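Local coordinates for type VI immunity protein Atu4351 (Agrobacterium fabrum, PDB 6ITW) that probably protects the bacterium from its own type VI secretion effector by acting as the immunity partner, or antitoxin, of that toxin, at residues 98-104 and 128-132. Residues are numbered along the deposited sequence; the frame is centred on the assembly and turned at random.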
loop_
_atom_site.group_PDB
_atom_site.type_symbol
_atom_site.label_atom_id
_atom_site.label_comp_id
_atom_site.label_asym_id
_atom_site.label_seq_id
_atom_site.Cartn_x
_atom_site.Cartn_y
_atom_site.Cartn_z
ATOM N N TRP A 98 3.463 -5.596 4.807
ATOM C CA TRP A 98 4.539 -6.084 5.656
ATOM C C TRP A 98 4.979 -7.450 5.151
ATOM O O TRP A 98 4.177 -8.397 5.112
ATOM C CB TRP A 98 4.097 -6.171 7.114
ATOM C CG TRP A 98 5.165 -6.710 7.990
ATOM C CD1 TRP A 98 5.275 -7.995 8.462
ATOM C CD2 TRP A 98 6.296 -5.994 8.496
ATOM N NE1 TRP A 98 6.400 -8.111 9.240
ATOM C CE2 TRP A 98 7.042 -6.898 9.286
ATOM C CE3 TRP A 98 6.743 -4.671 8.374
ATOM C CZ2 TRP A 98 8.219 -6.521 9.945
ATOM C CZ3 TRP A 98 7.912 -4.295 9.028
ATOM C CH2 TRP A 98 8.638 -5.223 9.804
ATOM N N ASN A 99 6.244 -7.554 4.765
ATOM C CA ASN A 99 6.830 -8.832 4.378
ATOM C C ASN A 99 7.577 -9.395 5.581
ATOM O O ASN A 99 8.414 -8.700 6.180
ATOM C CB ASN A 99 7.779 -8.685 3.187
ATOM C CG ASN A 99 8.480 -9.993 2.846
ATOM O OD1 ASN A 99 9.537 -10.306 3.399
ATOM N ND2 ASN A 99 7.877 -10.777 1.954
ATOM N N GLU A 100 7.285 -10.657 5.922
ATOM C CA GLU A 100 7.838 -11.252 7.140
ATOM C C GLU A 100 9.353 -11.390 7.089
ATOM O O GLU A 100 10.002 -11.405 8.141
ATOM C CB GLU A 100 7.216 -12.618 7.396
ATOM C CG GLU A 100 5.784 -12.571 7.841
ATOM C CD GLU A 100 5.174 -13.953 7.861
ATOM O OE1 GLU A 100 5.847 -14.881 8.361
ATOM O OE2 GLU A 100 4.035 -14.120 7.371
ATOM N N ASP A 101 9.940 -11.476 5.891
ATOM C CA ASP A 101 11.384 -11.640 5.755
ATOM C C ASP A 101 12.116 -10.335 5.502
ATOM O O ASP A 101 13.248 -10.176 5.967
ATOM C CB ASP A 101 11.700 -12.630 4.617
ATOM C CG ASP A 101 10.980 -13.963 4.790
ATOM O OD1 ASP A 101 11.194 -14.631 5.833
ATOM O OD2 ASP A 101 10.178 -14.336 3.904
ATOM N N TYR A 102 11.507 -9.386 4.785
ATOM C CA TYR A 102 12.223 -8.188 4.362
ATOM C C TYR A 102 11.533 -6.893 4.783
ATOM O O TYR A 102 11.963 -5.808 4.362
ATOM C CB TYR A 102 12.446 -8.236 2.845
ATOM C CG TYR A 102 13.270 -9.442 2.407
ATOM C CD1 TYR A 102 14.665 -9.450 2.515
ATOM C CD2 TYR A 102 12.646 -10.583 1.904
ATOM C CE1 TYR A 102 15.422 -10.578 2.113
ATOM C CE2 TYR A 102 13.379 -11.711 1.509
ATOM C CZ TYR A 102 14.763 -11.703 1.612
ATOM O OH TYR A 102 15.465 -12.826 1.205
ATOM N N LYS A 103 10.509 -6.977 5.645
ATOM C CA LYS A 103 9.807 -5.839 6.249
ATOM C C LYS A 103 8.979 -5.028 5.249
ATOM O O LYS A 103 8.336 -5.582 4.352
ATOM C CB LYS A 103 10.768 -4.872 6.964
ATOM C CG LYS A 103 12.065 -5.426 7.545
ATOM C CD LYS A 103 11.878 -6.442 8.638
ATOM C CE LYS A 103 13.183 -6.614 9.431
ATOM N NZ LYS A 103 13.273 -7.966 10.048
ATOM N N THR A 104 9.019 -3.704 5.401
ATOM C CA THR A 104 8.090 -2.807 4.726
ATOM C C THR A 104 8.197 -2.936 3.211
ATOM O O THR A 104 9.288 -2.855 2.635
ATOM C CB THR A 104 8.365 -1.361 5.155
ATOM O OG1 THR A 104 8.037 -1.198 6.540
ATOM C CG2 THR A 104 7.536 -0.395 4.353
ATOM N N SER A 128 12.258 -4.498 13.433
ATOM C CA SER A 128 10.955 -4.705 12.800
ATOM C C SER A 128 9.902 -3.722 13.302
ATOM O O SER A 128 9.308 -2.984 12.508
ATOM C CB SER A 128 10.484 -6.145 13.031
ATOM O OG SER A 128 11.310 -7.047 12.324
ATOM N N ASP A 129 9.643 -3.717 14.619
ATOM C CA ASP A 129 8.666 -2.792 15.195
ATOM C C ASP A 129 8.934 -1.349 14.774
ATOM O O ASP A 129 8.021 -0.628 14.350
ATOM C CB ASP A 129 8.675 -2.909 16.717
ATOM C CG ASP A 129 8.096 -4.201 17.191
ATOM O OD1 ASP A 129 8.845 -5.194 17.254
ATOM O OD2 ASP A 129 6.878 -4.243 17.461
ATOM N N ILE A 130 10.190 -0.921 14.875
ATOM C CA ILE A 130 10.575 0.434 14.487
ATOM C C ILE A 130 10.391 0.646 12.986
ATOM O O ILE A 130 9.954 1.714 12.547
ATOM C CB ILE A 130 12.031 0.680 14.927
ATOM C CG1 ILE A 130 12.118 0.727 16.455
ATOM C CG2 ILE A 130 12.612 1.932 14.286
ATOM C CD1 ILE A 130 13.542 0.537 16.989
ATOM N N ASN A 131 10.733 -0.366 12.182
ATOM C CA ASN A 131 10.624 -0.273 10.726
ATOM C C ASN A 131 9.181 -0.031 10.301
ATOM O O ASN A 131 8.898 0.864 9.496
ATOM C CB ASN A 131 11.162 -1.562 10.079
ATOM C CG ASN A 131 11.132 -1.518 8.542
ATOM O OD1 ASN A 131 10.174 -1.971 7.909
ATOM N ND2 ASN A 131 12.188 -0.984 7.947
ATOM N N LEU A 132 8.252 -0.835 10.821
ATOM C CA LEU A 132 6.848 -0.608 10.512
ATOM C C LEU A 132 6.383 0.727 11.067
ATOM O O LEU A 132 5.571 1.414 10.439
ATOM C CB LEU A 132 5.994 -1.749 11.057
ATOM C CG LEU A 132 4.529 -1.755 10.617
ATOM C CD1 LEU A 132 4.346 -1.280 9.154
ATOM C CD2 LEU A 132 3.962 -3.150 10.805
#
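Asn131 and Thr104 show how one amide oxygen can tie a helix to a strand. Asn131 OD1 accepts from Thr104 OG1 at 2.7 Å and from the backbone, Thr104 N, at 3.3 Å, the two donors arriving from opposite faces of the amide plane; the hydroxyl stands well above that plane, the N-H only 20° off it. With CG swung opposite the backbone N (chi1 -178°), Asn131 reaches out from the helix to meet both.

A second polar link joins Lys103 NZ to Ser128 OG at 3.1 Å. The lysine chain, bent at chi2 (-63°), passes over Asn131 and runs on to the first turn of the helix, where Ser128 OG is also bonded to Ala125 O.

Apolar packing comes from Trp98, whose six-membered ring reaches the helix: CZ3 lies 3.8 Å from Leu132 CB, and CH2 is equally far from Ser128 CB. Leu87 of strand 84-90 touches both Trp98 and Leu132.

Within 98-104, Asn99 OD1 accepts from Asp101 N, closing an Asx turn, and from Tyr102 N, extending it to an Asx motif. The whole is a beta-hairpin, strands 94-99 and 103-108 of the mixed sheet, whose strand ends beside the turn pack against the start of helix 128-137.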